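Local coordinates for major capsid protein (Paramecium bursaria Chlorella virus 1, PDB 5TIQ) that self-assembles as trimers into the large icosahedral capsid of a chlorella virus and carries N-linked glycans, at residues Val311-Lys316 and Thr381-Ser386; Leu277-Gly282 and Thr390-Val395; Gln231-Glu236 and Leu252-Pro257; Asn264-Thr269 and Ala412-Ala417. All blocks are in the same frame, centred on the assembly; numbering follows the deposited sequence.

Contact 1: residues Val311-Lys316 and Thr381-Ser386; sequences VLDSAK and TYKTCS. With HG (mercury (II) ion), chain L.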
# COMPACT_ATOMS: atom_id res chain seq x y z
N VAL A 311 -20.06 -14.98 13.04
CA VAL A 311 -20.90 -15.51 14.10
C VAL A 311 -20.89 -14.66 15.37
O VAL A 311 -21.84 -14.74 16.16
CB VAL A 311 -20.51 -16.97 14.43
CG1 VAL A 311 -19.20 -17.02 15.22
CG2 VAL A 311 -21.63 -17.68 15.18
N LEU A 312 -19.85 -13.85 15.59
CA LEU A 312 -19.73 -13.10 16.83
C LEU A 312 -20.58 -11.84 16.76
O LEU A 312 -20.41 -11.01 15.86
CB LEU A 312 -18.26 -12.75 17.10
CG LEU A 312 -17.97 -12.09 18.44
CD1 LEU A 312 -18.32 -13.03 19.59
CD2 LEU A 312 -16.52 -11.65 18.53
N ASP A 313 -21.50 -11.69 17.71
CA ASP A 313 -22.34 -10.50 17.79
C ASP A 313 -21.68 -9.38 18.58
O ASP A 313 -21.65 -8.24 18.13
CB ASP A 313 -23.70 -10.85 18.41
CG ASP A 313 -24.55 -9.62 18.69
OD1 ASP A 313 -24.69 -8.77 17.78
OD2 ASP A 313 -25.08 -9.50 19.81
N SER A 314 -21.16 -9.70 19.76
CA SER A 314 -20.54 -8.69 20.61
C SER A 314 -19.49 -9.37 21.47
O SER A 314 -19.49 -10.58 21.65
CB SER A 314 -21.58 -7.97 21.47
OG SER A 314 -22.05 -8.82 22.51
N ALA A 315 -18.59 -8.55 22.02
CA ALA A 315 -17.51 -9.08 22.85
C ALA A 315 -16.94 -7.97 23.72
O ALA A 315 -17.01 -6.79 23.37
CB ALA A 315 -16.41 -9.72 22.01
N LYS A 316 -16.37 -8.37 24.85
CA LYS A 316 -15.63 -7.48 25.72
C LYS A 316 -14.63 -8.31 26.51
O LYS A 316 -14.73 -9.53 26.59
CB LYS A 316 -16.54 -6.71 26.68
CG LYS A 316 -17.09 -7.55 27.82
CD LYS A 316 -17.96 -6.74 28.76
CE LYS A 316 -18.55 -7.62 29.85
NZ LYS A 316 -19.31 -6.83 30.85
N THR A 381 -20.79 -12.94 23.02
CA THR A 381 -22.20 -13.12 22.73
C THR A 381 -22.33 -13.38 21.24
O THR A 381 -21.78 -12.63 20.43
CB THR A 381 -23.03 -11.90 23.14
OG1 THR A 381 -22.93 -11.69 24.55
CG2 THR A 381 -24.49 -12.10 22.77
N TYR A 382 -23.04 -14.44 20.88
CA TYR A 382 -23.12 -14.89 19.50
C TYR A 382 -24.43 -14.45 18.86
O TYR A 382 -25.45 -14.26 19.54
CB TYR A 382 -22.98 -16.41 19.42
CG TYR A 382 -21.65 -16.91 19.92
CD1 TYR A 382 -20.50 -16.77 19.14
CD2 TYR A 382 -21.53 -17.51 21.16
CE1 TYR A 382 -19.28 -17.22 19.59
CE2 TYR A 382 -20.30 -17.97 21.62
CZ TYR A 382 -19.18 -17.81 20.83
OH TYR A 382 -17.96 -18.26 21.27
N LYS A 383 -24.39 -14.26 17.55
CA LYS A 383 -25.60 -13.96 16.80
C LYS A 383 -26.55 -15.16 16.82
O LYS A 383 -26.16 -16.30 17.07
CB LYS A 383 -25.27 -13.58 15.36
CG LYS A 383 -24.33 -12.39 15.23
CD LYS A 383 -24.00 -12.12 13.77
CE LYS A 383 -22.97 -11.02 13.62
NZ LYS A 383 -22.63 -10.79 12.19
N THR A 384 -27.82 -14.88 16.54
CA THR A 384 -28.83 -15.93 16.42
C THR A 384 -28.76 -16.49 15.00
O THR A 384 -29.21 -15.85 14.05
CB THR A 384 -30.21 -15.37 16.73
OG1 THR A 384 -30.22 -14.81 18.04
CG2 THR A 384 -31.26 -16.47 16.66
N CYS A 385 -28.19 -17.69 14.86
CA CYS A 385 -27.99 -18.31 13.55
C CYS A 385 -29.31 -18.89 13.07
O CYS A 385 -29.54 -20.11 13.05
CB CYS A 385 -26.90 -19.37 13.62
SG CYS A 385 -26.95 -20.38 15.12
N SER A 386 -30.20 -17.99 12.64
CA SER A 386 -31.54 -18.36 12.21
C SER A 386 -31.80 -18.07 10.74
O SER A 386 -32.93 -18.27 10.28
CB SER A 386 -32.58 -17.65 13.07
OG SER A 386 -32.43 -16.24 13.01
HG HG L . -28.36 -22.42 14.12
O HOH W 1 -20.65 -9.65 25.26

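Contact 2: residues Leu277-Gly282 and Thr390-Val395; sequences LANIPG and TSPAAV. With BGC (beta-D-glucopyranose), chain C; GLA (alpha-D-galactopyranose), chain E; GLA (alpha-D-galactopyranose), chain B; BGC (beta-D-glucopyranose), chain D.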
# COMPACT_ATOMS: atom_id res chain seq x y z
N LEU A 277 -20.98 -20.93 5.81
CA LEU A 277 -21.25 -21.18 4.40
C LEU A 277 -22.68 -20.79 4.05
O LEU A 277 -23.61 -21.02 4.83
CB LEU A 277 -21.01 -22.66 4.07
CG LEU A 277 -19.62 -23.22 4.39
CD1 LEU A 277 -19.47 -24.62 3.84
CD2 LEU A 277 -18.53 -22.30 3.85
N ALA A 278 -22.85 -20.18 2.88
CA ALA A 278 -24.16 -19.71 2.46
C ALA A 278 -24.25 -19.79 0.94
O ALA A 278 -23.25 -19.93 0.24
CB ALA A 278 -24.43 -18.28 2.94
N ASN A 279 -25.49 -19.70 0.45
CA ASN A 279 -25.78 -19.80 -0.98
C ASN A 279 -25.71 -18.44 -1.67
O ASN A 279 -26.65 -18.00 -2.33
CB ASN A 279 -27.15 -20.45 -1.16
CG ASN A 279 -27.46 -20.81 -2.60
OD1 ASN A 279 -26.59 -20.80 -3.47
ND2 ASN A 279 -28.72 -21.13 -2.84
N ILE A 280 -24.59 -17.76 -1.49
CA ILE A 280 -24.31 -16.51 -2.19
C ILE A 280 -22.95 -16.66 -2.86
O ILE A 280 -22.10 -17.41 -2.35
CB ILE A 280 -24.35 -15.30 -1.24
CG1 ILE A 280 -23.39 -15.49 -0.06
CG2 ILE A 280 -25.76 -15.07 -0.73
CD1 ILE A 280 -23.24 -14.25 0.78
N PRO A 281 -22.71 -16.01 -4.01
CA PRO A 281 -21.45 -16.19 -4.74
C PRO A 281 -20.20 -16.18 -3.87
O PRO A 281 -19.92 -15.21 -3.15
CB PRO A 281 -21.44 -15.01 -5.71
CG PRO A 281 -22.89 -14.59 -5.86
CD PRO A 281 -23.72 -15.31 -4.82
N GLY A 282 -19.43 -17.28 -3.93
CA GLY A 282 -18.20 -17.39 -3.19
C GLY A 282 -18.31 -17.94 -1.79
O GLY A 282 -17.29 -18.07 -1.11
N THR A 390 -29.48 -21.44 2.61
CA THR A 390 -29.73 -21.79 1.22
C THR A 390 -30.47 -20.70 0.45
O THR A 390 -30.64 -20.83 -0.77
CB THR A 390 -30.53 -23.09 1.13
OG1 THR A 390 -31.81 -22.91 1.76
CG2 THR A 390 -29.80 -24.22 1.82
N SER A 391 -30.90 -19.63 1.12
CA SER A 391 -31.67 -18.58 0.47
C SER A 391 -30.83 -17.32 0.33
O SER A 391 -30.55 -16.65 1.33
CB SER A 391 -32.94 -18.27 1.27
OG SER A 391 -33.63 -17.17 0.70
N PRO A 392 -30.41 -16.95 -0.89
CA PRO A 392 -29.67 -15.69 -1.05
C PRO A 392 -30.48 -14.47 -0.65
O PRO A 392 -29.90 -13.49 -0.15
CB PRO A 392 -29.31 -15.68 -2.54
CG PRO A 392 -30.29 -16.62 -3.19
CD PRO A 392 -30.59 -17.67 -2.16
N ALA A 393 -31.80 -14.49 -0.86
CA ALA A 393 -32.63 -13.36 -0.45
C ALA A 393 -32.59 -13.17 1.06
O ALA A 393 -32.64 -12.04 1.55
CB ALA A 393 -34.06 -13.56 -0.94
N ALA A 394 -32.52 -14.27 1.81
CA ALA A 394 -32.47 -14.18 3.26
C ALA A 394 -31.09 -13.76 3.75
O ALA A 394 -30.98 -12.99 4.71
CB ALA A 394 -32.87 -15.52 3.88
N VAL A 395 -30.03 -14.25 3.10
CA VAL A 395 -28.67 -13.93 3.53
C VAL A 395 -28.33 -12.47 3.20
O VAL A 395 -27.79 -11.74 4.04
CB VAL A 395 -27.66 -14.90 2.90
CG1 VAL A 395 -26.24 -14.52 3.29
CG2 VAL A 395 -27.98 -16.33 3.31
C2 BGC C . -30.16 -22.41 -4.09
C3 BGC C . -30.95 -22.52 -5.38
C4 BGC C . -31.37 -21.14 -5.84
C5 BGC C . -30.14 -20.27 -6.01
C6 BGC C . -30.53 -18.88 -6.49
C1 BGC C . -29.02 -21.40 -4.23
O2 BGC C . -29.63 -23.69 -3.73
O3 BGC C . -32.15 -23.24 -5.12
O4 BGC C . -32.07 -21.21 -7.08
O5 BGC C . -29.51 -20.17 -4.74
O6 BGC C . -29.40 -18.01 -6.38
C1 GLA E . -38.02 -10.43 2.31
C2 GLA E . -36.98 -10.53 1.20
C3 GLA E . -35.58 -10.27 1.74
C4 GLA E . -35.55 -8.97 2.54
C5 GLA E . -36.66 -8.95 3.58
C6 GLA E . -36.68 -7.63 4.34
O2 GLA E . -37.03 -11.83 0.61
O3 GLA E . -34.65 -10.19 0.66
O4 GLA E . -35.72 -7.86 1.65
O5 GLA E . -37.92 -9.15 2.94
O6 GLA E . -37.72 -7.66 5.33
C1 GLA B . -34.19 -26.23 -3.06
C2 GLA B . -34.67 -25.62 -1.75
C3 GLA B . -33.53 -24.91 -1.04
C4 GLA B . -32.33 -25.83 -0.92
C5 GLA B . -31.97 -26.44 -2.27
C6 GLA B . -30.80 -27.41 -2.14
O2 GLA B . -35.72 -24.68 -2.02
O3 GLA B . -33.96 -24.50 0.26
O4 GLA B . -32.63 -26.88 0.01
O5 GLA B . -33.10 -27.12 -2.80
O6 GLA B . -30.48 -27.94 -3.43
C2 BGC D . -34.53 -12.54 6.44
C3 BGC D . -35.94 -13.10 6.65
C4 BGC D . -35.87 -14.61 6.75
C5 BGC D . -34.94 -15.00 7.89
C6 BGC D . -34.85 -16.52 8.03
C1 BGC D . -33.60 -13.04 7.56
O2 BGC D . -34.59 -11.12 6.45
O3 BGC D . -36.77 -12.77 5.52
O4 BGC D . -37.18 -15.14 6.99
O5 BGC D . -33.64 -14.47 7.67
O6 BGC D . -34.25 -17.07 6.85

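Contact 3: residues Gln231-Glu236 and Leu252-Pro257; sequences QFTGSE and LNFNHP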
# COMPACT_ATOMS: atom_id res chain seq x y z
N GLN A 231 1.53 -16.75 21.58
CA GLN A 231 0.82 -17.58 22.55
C GLN A 231 -0.52 -17.98 21.95
O GLN A 231 -1.24 -17.13 21.40
CB GLN A 231 0.62 -16.83 23.86
CG GLN A 231 1.90 -16.53 24.61
CD GLN A 231 1.68 -15.62 25.79
OE1 GLN A 231 1.21 -16.04 26.85
NE2 GLN A 231 2.00 -14.34 25.62
N PHE A 232 -0.86 -19.26 22.05
CA PHE A 232 -2.07 -19.78 21.43
C PHE A 232 -2.80 -20.71 22.39
O PHE A 232 -2.18 -21.56 23.04
CB PHE A 232 -1.75 -20.53 20.13
CG PHE A 232 -2.86 -21.42 19.65
CD1 PHE A 232 -4.09 -20.89 19.29
CD2 PHE A 232 -2.68 -22.79 19.57
CE1 PHE A 232 -5.11 -21.71 18.85
CE2 PHE A 232 -3.70 -23.61 19.14
CZ PHE A 232 -4.92 -23.07 18.78
N THR A 233 -4.12 -20.55 22.46
CA THR A 233 -4.99 -21.44 23.22
C THR A 233 -6.22 -21.76 22.38
O THR A 233 -6.92 -20.85 21.93
CB THR A 233 -5.41 -20.81 24.55
OG1 THR A 233 -4.24 -20.49 25.32
CG2 THR A 233 -6.27 -21.78 25.35
N GLY A 234 -6.47 -23.05 22.16
CA GLY A 234 -7.58 -23.49 21.35
C GLY A 234 -8.75 -23.94 22.20
O GLY A 234 -8.62 -24.87 23.01
N SER A 235 -9.89 -23.29 22.02
CA SER A 235 -11.09 -23.55 22.81
C SER A 235 -12.23 -24.00 21.91
O SER A 235 -12.19 -23.87 20.69
CB SER A 235 -11.50 -22.31 23.60
OG SER A 235 -10.55 -22.01 24.61
N GLU A 236 -13.27 -24.55 22.55
CA GLU A 236 -14.46 -25.02 21.85
C GLU A 236 -15.52 -23.92 21.89
O GLU A 236 -15.90 -23.45 22.96
CB GLU A 236 -14.98 -26.30 22.49
CG GLU A 236 -13.97 -27.44 22.52
CD GLU A 236 -14.55 -28.73 23.05
OE1 GLU A 236 -15.06 -28.73 24.19
OE2 GLU A 236 -14.49 -29.75 22.34
N LEU A 252 -8.54 -16.37 29.84
CA LEU A 252 -7.35 -16.20 29.02
C LEU A 252 -6.11 -16.56 29.82
O LEU A 252 -5.80 -15.91 30.83
CB LEU A 252 -7.25 -14.76 28.51
CG LEU A 252 -8.38 -14.26 27.61
CD1 LEU A 252 -8.20 -12.78 27.29
CD2 LEU A 252 -8.43 -15.08 26.33
N ASN A 253 -5.40 -17.60 29.39
CA ASN A 253 -4.17 -18.04 30.03
C ASN A 253 -2.98 -17.54 29.21
O ASN A 253 -2.37 -18.27 28.43
CB ASN A 253 -4.16 -19.56 30.18
CG ASN A 253 -2.94 -20.06 30.92
OD1 ASN A 253 -2.30 -19.32 31.67
ND2 ASN A 253 -2.60 -21.33 30.72
N PHE A 254 -2.66 -16.26 29.38
CA PHE A 254 -1.56 -15.61 28.68
C PHE A 254 -0.60 -15.00 29.69
O PHE A 254 -0.93 -14.80 30.86
CB PHE A 254 -2.07 -14.54 27.71
CG PHE A 254 -2.83 -15.09 26.54
CD1 PHE A 254 -2.42 -16.26 25.93
CD2 PHE A 254 -3.95 -14.43 26.05
CE1 PHE A 254 -3.10 -16.77 24.84
CE2 PHE A 254 -4.64 -14.94 24.96
CZ PHE A 254 -4.22 -16.11 24.36
N ASN A 255 0.60 -14.67 29.20
CA ASN A 255 1.65 -14.09 30.04
C ASN A 255 2.40 -13.03 29.24
O ASN A 255 2.20 -12.88 28.03
CB ASN A 255 2.62 -15.16 30.56
CG ASN A 255 1.96 -16.16 31.49
OD1 ASN A 255 1.70 -15.86 32.65
ND2 ASN A 255 1.68 -17.35 30.97
N HIS A 256 3.27 -12.29 29.95
CA HIS A 256 4.21 -11.31 29.42
C HIS A 256 3.51 -10.05 28.93
O HIS A 256 2.29 -10.05 28.73
CB HIS A 256 5.02 -11.92 28.27
CG HIS A 256 5.67 -13.22 28.61
ND1 HIS A 256 6.69 -13.33 29.53
CD2 HIS A 256 5.45 -14.48 28.14
CE1 HIS A 256 7.06 -14.59 29.63
NE2 HIS A 256 6.33 -15.31 28.79
N PRO A 257 4.24 -8.95 28.75
CA PRO A 257 3.65 -7.77 28.10
C PRO A 257 3.20 -8.10 26.69
O PRO A 257 4.02 -8.44 25.83
CB PRO A 257 4.81 -6.76 28.11
CG PRO A 257 5.67 -7.18 29.25
CD PRO A 257 5.60 -8.68 29.26
O HOH W 2 -5.64 -18.25 26.93

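Contact 4: residues Asn264-Thr269 and Ala412-Ala417; sequences NFNNPT and ALNIYA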
# COMPACT_ATOMS: atom_id res chain seq x y z
N ASN A 264 -10.28 -16.05 16.11
CA ASN A 264 -11.18 -16.42 15.03
C ASN A 264 -12.03 -17.60 15.48
O ASN A 264 -11.67 -18.33 16.41
CB ASN A 264 -10.43 -16.77 13.74
CG ASN A 264 -9.53 -17.99 13.90
OD1 ASN A 264 -10.00 -19.11 14.04
ND2 ASN A 264 -8.22 -17.77 13.85
N PHE A 265 -13.16 -17.78 14.80
CA PHE A 265 -14.01 -18.95 14.97
C PHE A 265 -13.97 -19.72 13.66
O PHE A 265 -14.40 -19.20 12.62
CB PHE A 265 -15.45 -18.55 15.32
CG PHE A 265 -15.56 -17.68 16.54
CD1 PHE A 265 -15.48 -16.30 16.44
CD2 PHE A 265 -15.76 -18.25 17.79
CE1 PHE A 265 -15.60 -15.50 17.57
CE2 PHE A 265 -15.87 -17.45 18.92
CZ PHE A 265 -15.79 -16.08 18.81
N ASN A 266 -13.42 -20.93 13.69
CA ASN A 266 -13.18 -21.68 12.47
C ASN A 266 -13.81 -23.07 12.54
O ASN A 266 -14.02 -23.63 13.61
CB ASN A 266 -11.67 -21.79 12.19
CG ASN A 266 -11.18 -23.22 12.15
OD1 ASN A 266 -10.85 -23.81 13.18
ND2 ASN A 266 -11.11 -23.79 10.95
N ASN A 267 -14.15 -23.59 11.35
CA ASN A 267 -14.66 -24.95 11.21
C ASN A 267 -13.48 -25.87 10.91
O ASN A 267 -12.89 -25.75 9.82
CB ASN A 267 -15.69 -25.01 10.09
CG ASN A 267 -16.25 -26.41 9.88
OD1 ASN A 267 -16.02 -27.31 10.68
ND2 ASN A 267 -16.99 -26.59 8.79
N PRO A 268 -13.12 -26.79 11.80
CA PRO A 268 -11.90 -27.59 11.58
C PRO A 268 -11.93 -28.41 10.31
O PRO A 268 -10.86 -28.82 9.84
CB PRO A 268 -11.84 -28.49 12.83
CG PRO A 268 -12.71 -27.82 13.84
CD PRO A 268 -13.79 -27.14 13.06
N THR A 269 -13.11 -28.67 9.74
CA THR A 269 -13.20 -29.44 8.51
C THR A 269 -12.54 -28.72 7.34
O THR A 269 -11.94 -29.37 6.47
CB THR A 269 -14.66 -29.74 8.18
OG1 THR A 269 -15.26 -30.46 9.27
CG2 THR A 269 -14.78 -30.56 6.91
N ALA A 412 -14.45 -24.34 16.49
CA ALA A 412 -13.13 -24.11 17.05
C ALA A 412 -12.89 -22.62 17.25
O ALA A 412 -13.12 -21.82 16.34
CB ALA A 412 -12.05 -24.70 16.14
N LEU A 413 -12.41 -22.26 18.44
CA LEU A 413 -12.10 -20.88 18.80
C LEU A 413 -10.62 -20.79 19.11
O LEU A 413 -10.15 -21.38 20.09
CB LEU A 413 -12.95 -20.43 19.99
CG LEU A 413 -12.57 -19.12 20.69
CD1 LEU A 413 -12.51 -17.96 19.71
CD2 LEU A 413 -13.55 -18.83 21.81
N ASN A 414 -9.88 -20.06 18.28
CA ASN A 414 -8.44 -19.91 18.41
C ASN A 414 -8.13 -18.48 18.84
O ASN A 414 -8.47 -17.53 18.13
CB ASN A 414 -7.72 -20.23 17.10
CG ASN A 414 -7.98 -21.64 16.63
OD1 ASN A 414 -7.97 -22.58 17.43
ND2 ASN A 414 -8.20 -21.81 15.33
N ILE A 415 -7.50 -18.33 20.00
CA ILE A 415 -7.12 -17.02 20.53
C ILE A 415 -5.60 -16.93 20.52
O ILE A 415 -4.91 -17.83 21.04
CB ILE A 415 -7.67 -16.80 21.95
CG1 ILE A 415 -9.20 -16.92 21.95
CG2 ILE A 415 -7.25 -15.43 22.47
CD1 ILE A 415 -9.82 -16.77 23.32
N TYR A 416 -5.08 -15.85 19.94
CA TYR A 416 -3.65 -15.61 19.84
C TYR A 416 -3.27 -14.34 20.59
O TYR A 416 -4.05 -13.38 20.65
CB TYR A 416 -3.19 -15.49 18.38
CG TYR A 416 -3.48 -16.71 17.54
CD1 TYR A 416 -2.64 -17.82 17.58
CD2 TYR A 416 -4.59 -16.75 16.71
CE1 TYR A 416 -2.90 -18.94 16.81
CE2 TYR A 416 -4.86 -17.87 15.93
CZ TYR A 416 -4.01 -18.96 15.99
OH TYR A 416 -4.28 -20.06 15.22
N ALA A 417 -2.07 -14.35 21.15
CA ALA A 417 -1.51 -13.18 21.82
C ALA A 417 -0.05 -13.06 21.43
O ALA A 417 0.69 -14.04 21.46
CB ALA A 417 -1.65 -13.29 23.35

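Contact 1: residues Val311-Lys316 and Thr381-Ser386
Thr381 O takes two backbone donors from the facing strand, Asp313 N at 2.9 Å within the carbonyl plane and Ser314 N at 3.1 Å tilted out of it. Asp313 and Ser314 therefore share one opposing residue, a classic beta bulge that shifts the antiparallel register by one. Thr381 N returns a bond to Ser314 O (3.0 Å), and beyond the bulge Lys383 N meets Val311 O at 2.9 Å in an almost straight bond (172° at the hydrogen). Ser314 and Thr381 send their side chains to the same face of the sheet, where one water links Ser314 OG to Thr381 OG1. The bulge turns Asp313 toward the other strand, and its CB packs against Lys383 CG at 3.6 Å. Lys383 starts with CG anti to the carbonyl carbon (chi1 -58°) and runs on fully extended, passing Val311 O and laying CE 3.4 Å from Leu312 O. Val311 O also lies at the edge of the Tyr382 ring, in its plane, and Val311 CG1 is 4.1 Å from Tyr382 CD1. Farther along, Cys385 holds a mercury ion through SG and its own carbonyl O.

In the second shell, Lys383 NZ forms a salt bridge with Glu307, Asp313 OD1 one with Lys329, and Tyr382 OH bonds to Gln248. Gln245 NE2 reaches both Asp313 OD2 and Tyr382 O, tying the bulge to the loop just before strand 247-251. Strand 312-319 runs between 322-329 and 376-387, while Leu312 packs on Trp263 and Phe265 of strand 257-266.

Contact 2: residues Leu277-Gly282 and Thr390-Val395
Asn279, an N-glycosylation site at the centre of an inverse gamma turn, is braced against Thr390 and the short helix 392-395. Its ND2 is covalently joined to C1 of a beta-D-glucose at 1.4 Å and gives its N-H to Thr390 O at 2.8 Å. That bond is fairly straight (165°) and stays in the asparagine amide plane, although the donor stands above the plane of the Thr390 carbonyl. CG lies anti to the backbone N (chi1 -171°), which carries the amide across to Thr390. OD1 accepts from Gly288 N, so both ends of the amide are held, which would limit rotation at the glycan root. The sugar is flanked by Pro392, whose CG approaches its O6, while Pro392 CB rests 3.5 Å from Asn279 O. The Ile280 side chain runs antiparallel alongside this proline, CG2 to Pro392 CB 4.0 Å, and its CD1 touches Val395 CG1 at 3.9 Å. Val395 CG2 meets Ala278 CB at 4.1 Å. Ser391 is the N-cap, OG accepting from Ala394 N. Galactose residues dock here too, one giving its O3 proton to Thr390 OG1 (3.1 Å), which also bonds Asp388, and another to Ala393 O (2.9 Å). Helix 392-395 follows strand 376-387 and rests on its end, Ala394 and Val395 against Ile387, and the long loop between strands 257-266 and 312-319 packs along its flank.

Contact 3: residues Gln231-Glu236 and Leu252-Pro257
Gln231 grips the backbone of Asn255 with both ends of its side-chain amide. Asn255 N donates to Gln231 OE1 at 2.8 Å, in the carbonyl plane and on a lone pair, and Gln231 NE2 donates to Asn255 O, also at 2.8 Å, with the donor tilted from that carbonyl's plane. The two bonds bend moderately, 149° and 156° at their hydrogens, and together they prevent the amide from turning. CG is anti to the carbonyl carbon (chi1 -66°) and the chain continues extended, which gives the reach needed. Gln231 NE2 also bonds Asn419 OD1.

A water makes the second polar link: it accepts from Asn253 N at 2.6 Å, lies 3.1 Å from Thr233 OG1, and sits above one face of the Phe254 ring, offset toward its rim.

The two segments run in opposite directions, yet the closest CA atoms, of Gln231 and Phe254, are 6.9 Å apart and no beta bridge forms. The glutamine amide thus stands in for a neighbouring strand, joining strand 223-236 of the second jelly roll to the loop that leads from strand 247-251 into 257-266.

Van der Waals packing gathers round the rings, chiefly that of Phe254. Gln231 CB comes to 3.7 Å from Phe254 CD1, and Thr233 OG1 approaches CE1 obliquely at 3.9 Å. The phenyl group also touches Leu261 and Ile415 on two strands and Phe370 in a loop. At the far end Gln231 NE2 lies at the edge of the His256 ring, near its plane, 4.3 Å from CD2. His256 ND1 bonds Gln13 OE1 of the third subunit.

Contact 4: residues Asn264-Thr269 and Ala412-Ala417
Strands 264-266 and 412-417 run antiparallel, their axes 4.8 Å apart at closest approach and inclined at 150°. Asn264 with Asn414 and Asn266 with Ala412 are hydrogen-bonded pairs, each joined by two backbone bonds; the Asn266 N to Ala412 O bond measures 2.8 Å. Between them Phe265 and Leu413 form a non-hydrogen-bonded pair, and CA-H contacts run from Phe265 CA to Ala412 O and from Leu413 CA to Asn264 O. On the face of Phe265 and Leu413 the two side chains run alongside each other. A chi1 of 167° swings Leu413 CG away from its own N and lets CD1 reach over the phenyl face, 3.9 Å from the centroid, in a CH-pi contact; Phe265 CE2 is 3.5 Å from Leu413 CD1. The other face carries the asparagines and Ala412. The amides of Asn264 and Asn414 stand almost perpendicular (81°), with Asn264 OD1 3.5 Å from Asn414 ND2, and Asn264 ND2 lies at the edge of the Tyr416 ring, 4.0 Å from CE2. Pro268 closes the end of the pair, its CG 3.9 Å from Ala412 CB.

Asp110 OD2 gathers the polar ends, accepting from Asn264 ND2 and Tyr416 OH and weakly from Asn414 ND2. Strand 412-426 is flanked by 257-266 and 223-236 in one jelly-roll sheet. Its Leu413 face meets Leu380 of strand 376-387, and helix 109-119 covers the asparagine face.

Going from the N terminus, contact 3 comes first and closes a short loop of 15 residues around strand 247-251. The other three are concentric and none cross: contact 4 opens at 264-269 and shuts last at 412-417, contact 2 lies within it, and contact 1 is innermost. Contacts 3 and 4 share a sheet, since strand 223-236 bonds to strand 412-426 through backbone bonds such as those of Ser235 with Leu413 and Gln231 with Ala417. Contacts 4 and 1 join that sheet to the facing one, with Phe265 packed on Val311, Leu312 and Tyr382. Contact 2 lies farther from the centre of the chain than contact 1, centres about 19 Å apart, among the glycans.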